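Local coordinates for dUTPase (PDB 3H6X), which probably hydrolyses dUTP to dUMP and diphosphate as a trimeric, probably magnesium-dependent enzyme of nucleotide metabolism, at residues Phe7-Asp12 against Thr50-Tyr55; Tyr63-Ser68 against Gln121-Pro126. One frame throughout, in Å; residues are numbered along the deposited sequence.

Interaction 1 and interaction 2 are two antiparallel strand pairs of one jelly-roll subunit, with centres about 16 Å apart. Strand 52-55 of the first is followed in the chain by strand 60-66 of the second. Their side chains meet in the interior, where F7 CE2 of interaction 1 lies 3.7 Å from F124 CE2 of interaction 2, the two rings inclined at about 60°. The backbone also joins in, Y55 O lying 3.9 Å from F124 CE1. Both pairs touch the second subunit of the trimer, and I130 of that subunit packs on F7 and on F124. R67 and S68, at the end of 63-68, probably belong to the Arg-Ser motif that borders the nucleotide site in related dUTPases.

Interaction 1 (Phe7-Asp12 against Thr50-Tyr55); sequences FELITD and TGVKAY
K53 reaches over the backbone of E8 and L9. Its CB meets I10 CG2 at 4.1 Å. CG lies between the backbone N and the carbonyl carbon (chi1 50°), which brings it 3.5 Å from E8 O; beyond it the chain runs fully extended. CE passes beside the E8 carboxylate, 3.5 Å from OE1. NZ stops short of a salt bridge to E8, and a water accepts from K53 NZ at 3.0 Å while donating to E8 OE1. NZ also forms a salt bridge with E96 and a hydrogen bond to N91 OD1. K3 forms a salt bridge with E8 OE2 and Y90 OH bonds OE1, a network that would tend to keep both groups charged. E8 also crosses Y55 at about a right angle, its carboxylate 50° from the ring plane. The backbones of E8 and K53 exchange two hydrogen bonds, with K53 N 2.9 Å from E8 O, nearly straight at 167°. I10 N adds a third, to G51 O, just where G51 takes up a positive phi. On the face carrying F7 and A54, the F7 ring packs obliquely, CD1 lying 3.9 Å from A54 CB and 4.0 Å from V52 CG2. L32 and L62 pack against this apolar side. Strands 7-9 and 52-55 thus form a short, twisted antiparallel ribbon, charged on one face and apolar on the other, in the dUTPase jelly-roll.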
ATOM      1  N   PHE B   7     -14.112 -14.737  -5.616  1.00  5.22           N
ATOM      2  CA  PHE B   7     -15.142 -13.926  -4.963  1.00  4.76           C
ATOM      3  C   PHE B   7     -16.501 -14.576  -5.073  1.00  7.86           C
ATOM      4  O   PHE B   7     -16.816 -15.259  -6.058  1.00  8.22           O
ATOM      5  CB  PHE B   7     -15.249 -12.545  -5.632  1.00  5.70           C
ATOM      6  CG  PHE B   7     -13.986 -11.748  -5.565  1.00  6.32           C
ATOM      7  CD1 PHE B   7     -13.690 -11.011  -4.432  1.00  5.69           C
ATOM      8  CD2 PHE B   7     -13.081 -11.749  -6.621  1.00  6.30           C
ATOM      9  CE1 PHE B   7     -12.499 -10.264  -4.359  1.00  6.75           C
ATOM     10  CE2 PHE B   7     -11.906 -11.015  -6.550  1.00  7.41           C
ATOM     11  CZ  PHE B   7     -11.621 -10.266  -5.418  1.00  6.63           C
ATOM     12  N   GLU B   8     -17.323 -14.313  -4.064  1.00  5.48           N
ATOM     13  CA  GLU B   8     -18.723 -14.720  -4.083  1.00  6.40           C
ATOM     14  C   GLU B   8     -19.552 -13.560  -3.571  1.00  6.32           C
ATOM     15  O   GLU B   8     -19.089 -12.770  -2.753  1.00  5.99           O
ATOM     16  CB  GLU B   8     -18.938 -15.933  -3.181  1.00  8.10           C
ATOM     17  CG  GLU B   8     -18.303 -17.226  -3.735  1.00 10.36           C
ATOM     18  CD  GLU B   8     -18.320 -18.355  -2.733  1.00 12.96           C
ATOM     19  OE1 GLU B   8     -18.585 -18.099  -1.540  1.00 12.37           O
ATOM     20  OE2 GLU B   8     -18.058 -19.508  -3.156  1.00 13.76           O
ATOM     21  N   LEU B   9     -20.778 -13.436  -4.067  1.00  6.81           N
ATOM     22  CA  LEU B   9     -21.708 -12.481  -3.467  1.00  7.83           C
ATOM     23  C   LEU B   9     -22.045 -12.891  -2.038  1.00  7.58           C
ATOM     24  O   LEU B   9     -22.239 -14.087  -1.748  1.00  8.34           O
ATOM     25  CB  LEU B   9     -23.015 -12.451  -4.263  1.00  7.65           C
ATOM     26  CG  LEU B   9     -22.934 -11.900  -5.679  1.00 10.53           C
ATOM     27  CD1 LEU B   9     -24.286 -11.992  -6.374  1.00 12.13           C
ATOM     28  CD2 LEU B   9     -22.442 -10.449  -5.651  1.00 12.45           C
ATOM     29  N   ILE B  10     -22.138 -11.917  -1.140  1.00  6.78           N
ATOM     30  CA  ILE B  10     -22.652 -12.229   0.194  1.00  6.77           C
ATOM     31  C   ILE B  10     -24.158 -12.431   0.069  1.00  9.25           C
ATOM     32  O   ILE B  10     -24.752 -12.056  -0.932  1.00  9.20           O
ATOM     33  CB  ILE B  10     -22.340 -11.116   1.222  1.00  7.85           C
ATOM     34  CG1 ILE B  10     -22.996  -9.793   0.807  1.00  8.78           C
ATOM     35  CG2 ILE B  10     -20.839 -10.946   1.375  1.00  9.96           C
ATOM     36  CD1 ILE B  10     -22.913  -8.702   1.864  1.00  9.71           C
ATOM     37  N   THR B  11     -24.780 -13.042   1.069  1.00 10.38           N
ATOM     38  CA  THR B  11     -26.191 -13.353   0.951  1.00 11.90           C
ATOM     39  C   THR B  11     -27.076 -12.110   0.755  1.00 13.13           C
ATOM     40  O   THR B  11     -28.140 -12.208   0.160  1.00 15.20           O
ATOM     41  CB  THR B  11     -26.669 -14.287   2.078  1.00 19.18           C
ATOM     42  OG1 THR B  11     -26.355 -13.708   3.331  1.00 24.64           O
ATOM     43  CG2 THR B  11     -25.976 -15.633   1.975  1.00 21.30           C
ATOM     44  N   ASP B  12     -26.615 -10.948   1.221  1.00  9.65           N
ATOM     45  CA  ASP B  12     -27.403  -9.718   1.165  1.00 11.72           C
ATOM     46  C   ASP B  12     -27.522  -9.120  -0.241  1.00 14.16           C
ATOM     47  O   ASP B  12     -28.319  -8.208  -0.465  1.00 13.23           O
ATOM     48  CB  ASP B  12     -26.833  -8.641   2.083  1.00 13.46           C
ATOM     49  CG  ASP B  12     -27.216  -8.845   3.536  1.00 23.07           C
ATOM     50  OD1 ASP B  12     -28.145  -9.645   3.813  1.00 22.46           O
ATOM     51  OD2 ASP B  12     -26.587  -8.178   4.385  1.00 22.98           O
ATOM     52  N   THR B  50     -19.129  -3.552  -0.801  1.00  4.89           N
ATOM     53  CA  THR B  50     -18.645  -4.037  -2.050  1.00  6.60           C
ATOM     54  C   THR B  50     -19.538  -5.225  -2.492  1.00  5.97           C
ATOM     55  O   THR B  50     -19.552  -5.633  -3.656  1.00  6.32           O
ATOM     56  CB  THR B  50     -17.221  -4.401  -1.664  1.00 16.83           C
ATOM     57  OG1 THR B  50     -16.244  -3.527  -2.244  1.00 13.04           O
ATOM     58  CG2 THR B  50     -16.953  -5.819  -1.634  1.00  3.16           C
ATOM     59  N   GLY B  51     -20.322  -5.755  -1.554  1.00  5.45           N
ATOM     60  CA  GLY B  51     -21.250  -6.840  -1.862  1.00  6.88           C
ATOM     61  C   GLY B  51     -20.640  -8.228  -1.997  1.00  7.05           C
ATOM     62  O   GLY B  51     -21.367  -9.215  -2.181  1.00  6.44           O
ATOM     63  N   VAL B  52     -19.317  -8.323  -1.855  1.00  5.37           N
ATOM     64  CA  VAL B  52     -18.644  -9.610  -2.044  1.00  5.41           C
ATOM     65  C   VAL B  52     -17.759 -10.046  -0.877  1.00  5.90           C
ATOM     66  O   VAL B  52     -17.362  -9.236  -0.043  1.00  5.44           O
ATOM     67  CB  VAL B  52     -17.797  -9.623  -3.345  1.00  5.44           C
ATOM     68  CG1 VAL B  52     -18.691  -9.414  -4.579  1.00  7.39           C
ATOM     69  CG2 VAL B  52     -16.669  -8.594  -3.287  1.00  6.70           C
ATOM     70  N   LYS B  53     -17.506 -11.352  -0.815  1.00  4.76           N
ATOM     71  CA  LYS B  53     -16.538 -11.932   0.111  1.00  5.30           C
ATOM     72  C   LYS B  53     -15.521 -12.689  -0.731  1.00  6.85           C
ATOM     73  O   LYS B  53     -15.761 -12.946  -1.909  1.00  5.91           O
ATOM     74  CB  LYS B  53     -17.234 -12.887   1.085  1.00  6.25           C
ATOM     75  CG  LYS B  53     -18.132 -13.917   0.384  1.00  7.32           C
ATOM     76  CD  LYS B  53     -18.965 -14.728   1.403  1.00  8.38           C
ATOM     77  CE  LYS B  53     -19.867 -15.734   0.681  1.00  9.31           C
ATOM     78  NZ  LYS B  53     -20.836 -16.408   1.645  1.00 10.85           N
ATOM     79  N   ALA B  54     -14.369 -13.018  -0.149  1.00  6.09           N
ATOM     80  CA  ALA B  54     -13.310 -13.661  -0.935  1.00  6.25           C
ATOM     81  C   ALA B  54     -12.751 -14.864  -0.203  1.00  5.29           C
ATOM     82  O   ALA B  54     -12.459 -14.778   0.961  1.00  6.43           O
ATOM     83  CB  ALA B  54     -12.179 -12.672  -1.234  1.00  5.35           C
ATOM     84  N   TYR B  55     -12.599 -15.973  -0.915  1.00  4.70           N
ATOM     85  CA  TYR B  55     -11.979 -17.176  -0.360  1.00  5.30           C
ATOM     86  C   TYR B  55     -10.622 -17.342  -1.031  1.00  6.55           C
ATOM     87  O   TYR B  55     -10.405 -16.815  -2.127  1.00  5.94           O
ATOM     88  CB  TYR B  55     -12.876 -18.413  -0.597  1.00  6.74           C
ATOM     89  CG  TYR B  55     -13.146 -18.705  -2.049  1.00  7.17           C
ATOM     90  CD1 TYR B  55     -12.331 -19.581  -2.768  1.00  7.24           C
ATOM     91  CD2 TYR B  55     -14.224 -18.105  -2.704  1.00  7.42           C
ATOM     92  CE1 TYR B  55     -12.582 -19.860  -4.103  1.00  8.14           C
ATOM     93  CE2 TYR B  55     -14.482 -18.361  -4.052  1.00  8.82           C
ATOM     94  CZ  TYR B  55     -13.658 -19.239  -4.739  1.00 10.64           C
ATOM     95  OH  TYR B  55     -13.909 -19.485  -6.083  1.00 10.28           O
TER
HETATM   96  O   HOH W   1     -21.594 -18.204  -0.635  1.00 34.14           O

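Interaction 2 (Tyr63-Ser68 against Gln121-Pro126); sequences YLFDRS and QGVFMP
Y63 and F65 pair with V123 and Q121 across two inner antiparallel strands of the jelly-roll, in a four-stranded sheet whose outermost strands in this chain are 30-33 and 82-85. Each of these hydrogen-bonded pairs exchanges two backbone bonds; the straightest runs from F65 N to Q121 O, 2.8 Å at 174°. L64 and G122 form the non-hydrogen-bonded pair between them, and because G122 has no side chain, L64 CD2 can approach G122 CA to 4.1 Å. The tight part is apolar. V123 CG2 lies in the plane of the F65 ring at its edge, 3.8 Å from CE2. With CG beside the backbone N (chi1 -60°) and SE anti to CA, selenomethionine M125 sets SE at the edge of the Y63 ring, 4.9 Å from its centroid, a Met-aromatic contact; the bend at chi3 turns only its methyl. This face looks into the trimer: F65 meets Y63 of the second subunit, Y63 meets F65 of the third, and M125 touches M125 of the third. The packing thins toward R67 and S68, where exposure to solvent rises. R67 makes only slight contact with Q121. The D66 carboxylate hydrogen-bonds N70 through OD1 and the backbone N of L78 through OD2. Q121 spans this looser end: its CG packs on F65 CB at 3.9 Å, and its NE2 donates to D66 O at 3.1 Å, the oxygen lying only 3° out of the amide plane.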
ATOM      1  N   TYR B  63      -5.125  -8.215  -1.155  1.00  5.37           N
ATOM      2  CA  TYR B  63      -4.900  -6.808  -0.834  1.00  5.27           C
ATOM      3  C   TYR B  63      -5.866  -5.969  -1.637  1.00  6.20           C
ATOM      4  O   TYR B  63      -6.121  -6.269  -2.809  1.00  6.87           O
ATOM      5  CB  TYR B  63      -3.496  -6.384  -1.252  1.00  5.27           C
ATOM      6  CG  TYR B  63      -2.399  -6.957  -0.396  1.00  5.70           C
ATOM      7  CD1 TYR B  63      -2.461  -6.860   0.989  1.00  7.69           C
ATOM      8  CD2 TYR B  63      -1.305  -7.582  -0.964  1.00 11.88           C
ATOM      9  CE1 TYR B  63      -1.451  -7.391   1.786  1.00  8.22           C
ATOM     10  CE2 TYR B  63      -0.297  -8.118  -0.173  1.00 14.40           C
ATOM     11  CZ  TYR B  63      -0.383  -8.009   1.199  1.00 12.00           C
ATOM     12  OH  TYR B  63       0.613  -8.522   2.000  1.00 12.39           O
ATOM     13  N   LEU B  64      -6.405  -4.927  -1.009  1.00  5.07           N
ATOM     14  CA  LEU B  64      -7.256  -3.968  -1.726  1.00  5.16           C
ATOM     15  C   LEU B  64      -6.480  -2.683  -1.895  1.00  6.06           C
ATOM     16  O   LEU B  64      -6.004  -2.118  -0.916  1.00  5.55           O
ATOM     17  CB  LEU B  64      -8.500  -3.656  -0.902  1.00  5.41           C
ATOM     18  CG  LEU B  64      -9.362  -4.842  -0.482  1.00  8.90           C
ATOM     19  CD1 LEU B  64     -10.580  -4.333   0.283  1.00 11.93           C
ATOM     20  CD2 LEU B  64      -9.759  -5.650  -1.717  1.00  9.50           C
ATOM     21  N   PHE B  65      -6.327  -2.243  -3.141  1.00  5.87           N
ATOM     22  CA  PHE B  65      -5.638  -0.990  -3.432  1.00  7.43           C
ATOM     23  C   PHE B  65      -6.600   0.021  -4.001  1.00  7.84           C
ATOM     24  O   PHE B  65      -7.597  -0.320  -4.645  1.00  6.91           O
ATOM     25  CB  PHE B  65      -4.497  -1.198  -4.449  1.00  7.07           C
ATOM     26  CG  PHE B  65      -3.455  -2.175  -3.996  1.00  8.19           C
ATOM     27  CD1 PHE B  65      -2.536  -1.830  -3.015  1.00  8.93           C
ATOM     28  CD2 PHE B  65      -3.395  -3.440  -4.554  1.00  7.15           C
ATOM     29  CE1 PHE B  65      -1.571  -2.747  -2.594  1.00  8.90           C
ATOM     30  CE2 PHE B  65      -2.443  -4.352  -4.142  1.00  7.20           C
ATOM     31  CZ  PHE B  65      -1.519  -3.999  -3.169  1.00  7.11           C
ATOM     32  N   ASP B  66      -6.285   1.288  -3.773  1.00  8.13           N
ATOM     33  CA  ASP B  66      -7.051   2.371  -4.352  1.00  8.01           C
ATOM     34  C   ASP B  66      -6.985   2.265  -5.877  1.00  9.16           C
ATOM     35  O   ASP B  66      -6.027   1.735  -6.441  1.00  7.47           O
ATOM     36  CB  ASP B  66      -6.392   3.700  -3.961  1.00  8.74           C
ATOM     37  CG  ASP B  66      -7.384   4.718  -3.461  1.00 11.26           C
ATOM     38  OD1 ASP B  66      -8.594   4.596  -3.778  1.00 15.12           O
ATOM     39  OD2 ASP B  66      -6.962   5.614  -2.713  1.00 10.81           O
ATOM     40  N   ARG B  67      -8.009   2.756  -6.548  1.00 10.74           N
ATOM     41  CA  ARG B  67      -7.914   2.960  -7.994  1.00 11.41           C
ATOM     42  C   ARG B  67      -7.205   4.274  -8.230  1.00  9.67           C
ATOM     43  O   ARG B  67      -7.412   5.232  -7.490  1.00 10.99           O
ATOM     44  CB  ARG B  67      -9.303   3.010  -8.621  1.00 12.92           C
ATOM     45  CG  ARG B  67     -10.096   1.714  -8.513  1.00 16.45           C
ATOM     46  CD  ARG B  67     -11.309   1.764  -9.414  1.00 21.76           C
ATOM     47  NE  ARG B  67     -10.948   1.643 -10.821  1.00 23.94           N
ATOM     48  CZ  ARG B  67     -11.504   2.344 -11.803  1.00 29.92           C
ATOM     49  NH1 ARG B  67     -12.454   3.241 -11.534  1.00 38.05           N
ATOM     50  NH2 ARG B  67     -11.107   2.164 -13.046  1.00 24.60           N
ATOM     51  N   SER B  68      -6.354   4.308  -9.253  1.00  9.93           N
ATOM     52  CA  SER B  68      -5.541   5.471  -9.553  1.00 13.49           C
ATOM     53  C   SER B  68      -6.387   6.725  -9.658  1.00 13.24           C
ATOM     54  O   SER B  68      -6.013   7.789  -9.171  1.00 15.41           O
ATOM     55  CB  SER B  68      -4.763   5.235 -10.864  1.00 18.81           C
ATOM     56  OG  SER B  68      -4.161   6.440 -11.325  1.00 29.34           O
ATOM     57  N   GLN B 121      -9.196  -2.027  -6.277  1.00  6.43           N
ATOM     58  CA  GLN B 121      -8.768  -3.227  -6.992  1.00  6.15           C
ATOM     59  C   GLN B 121      -8.168  -4.240  -6.027  1.00  7.15           C
ATOM     60  O   GLN B 121      -7.417  -3.886  -5.128  1.00 10.12           O
ATOM     61  CB  GLN B 121      -7.771  -2.885  -8.083  1.00  8.57           C
ATOM     62  CG  GLN B 121      -6.556  -2.140  -7.624  1.00  8.51           C
ATOM     63  CD  GLN B 121      -5.764  -1.575  -8.807  1.00 14.21           C
ATOM     64  OE1 GLN B 121      -5.515  -2.279  -9.765  1.00 14.80           O
ATOM     65  NE2 GLN B 121      -5.382  -0.306  -8.733  1.00 11.96           N
ATOM     66  N   GLY B 122      -8.524  -5.506  -6.203  1.00  5.92           N
ATOM     67  CA  GLY B 122      -8.032  -6.540  -5.311  1.00  5.73           C
ATOM     68  C   GLY B 122      -7.014  -7.437  -6.006  1.00  6.76           C
ATOM     69  O   GLY B 122      -7.239  -7.883  -7.131  1.00  7.28           O
ATOM     70  N   VAL B 123      -5.903  -7.704  -5.325  1.00  5.44           N
ATOM     71  CA  VAL B 123      -4.848  -8.566  -5.851  1.00  4.58           C
ATOM     72  C   VAL B 123      -4.581  -9.706  -4.866  1.00  5.58           C
ATOM     73  O   VAL B 123      -4.370  -9.464  -3.682  1.00  6.55           O
ATOM     74  CB  VAL B 123      -3.537  -7.780  -6.079  1.00  4.36           C
ATOM     75  CG1 VAL B 123      -2.477  -8.692  -6.708  1.00  6.09           C
ATOM     76  CG2 VAL B 123      -3.786  -6.540  -6.958  1.00  5.46           C
ATOM     77  N   PHE B 124      -4.597 -10.944  -5.352  1.00  5.24           N
ATOM     78  CA  PHE B 124      -4.297 -12.110  -4.519  1.00  5.45           C
ATOM     79  C   PHE B 124      -2.812 -12.427  -4.589  1.00  5.60           C
ATOM     80  O   PHE B 124      -2.251 -12.458  -5.693  1.00  6.84           O
ATOM     81  CB  PHE B 124      -5.053 -13.331  -5.051  1.00  5.45           C
ATOM     82  CG  PHE B 124      -6.555 -13.268  -4.864  1.00  5.91           C
ATOM     83  CD1 PHE B 124      -7.148 -13.816  -3.730  1.00  6.78           C
ATOM     84  CD2 PHE B 124      -7.362 -12.688  -5.825  1.00  5.96           C
ATOM     85  CE1 PHE B 124      -8.511 -13.787  -3.568  1.00  5.55           C
ATOM     86  CE2 PHE B 124      -8.738 -12.664  -5.677  1.00  7.07           C
ATOM     87  CZ  PHE B 124      -9.317 -13.206  -4.543  1.00  6.37           C
HETATM   88  N   MSE B 125      -2.186 -12.686  -3.439  1.00  6.05           N
HETATM   89  CA  MSE B 125      -0.731 -12.894  -3.399  1.00  6.19           C
HETATM   90  C   MSE B 125      -0.381 -13.902  -2.303  1.00  5.98           C
HETATM   91  O   MSE B 125      -1.159 -14.094  -1.378  1.00  6.66           O
HETATM   92  CB  MSE B 125       0.004 -11.572  -3.130  1.00  9.12           C
HETATM   93  CG  MSE B 125      -0.258 -10.510  -4.185  1.00 11.36           C
HETATM   94 SE   MSE B 125       0.792  -8.931  -3.786  0.70 22.14          SE
HETATM   95  CE  MSE B 125       2.416  -9.381  -4.614  1.00 29.21           C
ATOM     96  N   PRO B 126       0.805 -14.522  -2.402  1.00  7.17           N
ATOM     97  CA  PRO B 126       1.291 -15.413  -1.337  1.00  6.90           C
ATOM     98  C   PRO B 126       1.931 -14.607  -0.207  1.00  8.93           C
ATOM     99  O   PRO B 126       2.473 -13.514  -0.428  1.00  9.00           O
ATOM    100  CB  PRO B 126       2.389 -16.225  -2.040  1.00  9.40           C
ATOM    101  CG  PRO B 126       2.935 -15.259  -3.061  1.00  9.70           C
ATOM    102  CD  PRO B 126       1.725 -14.485  -3.558  1.00  9.02           C
TER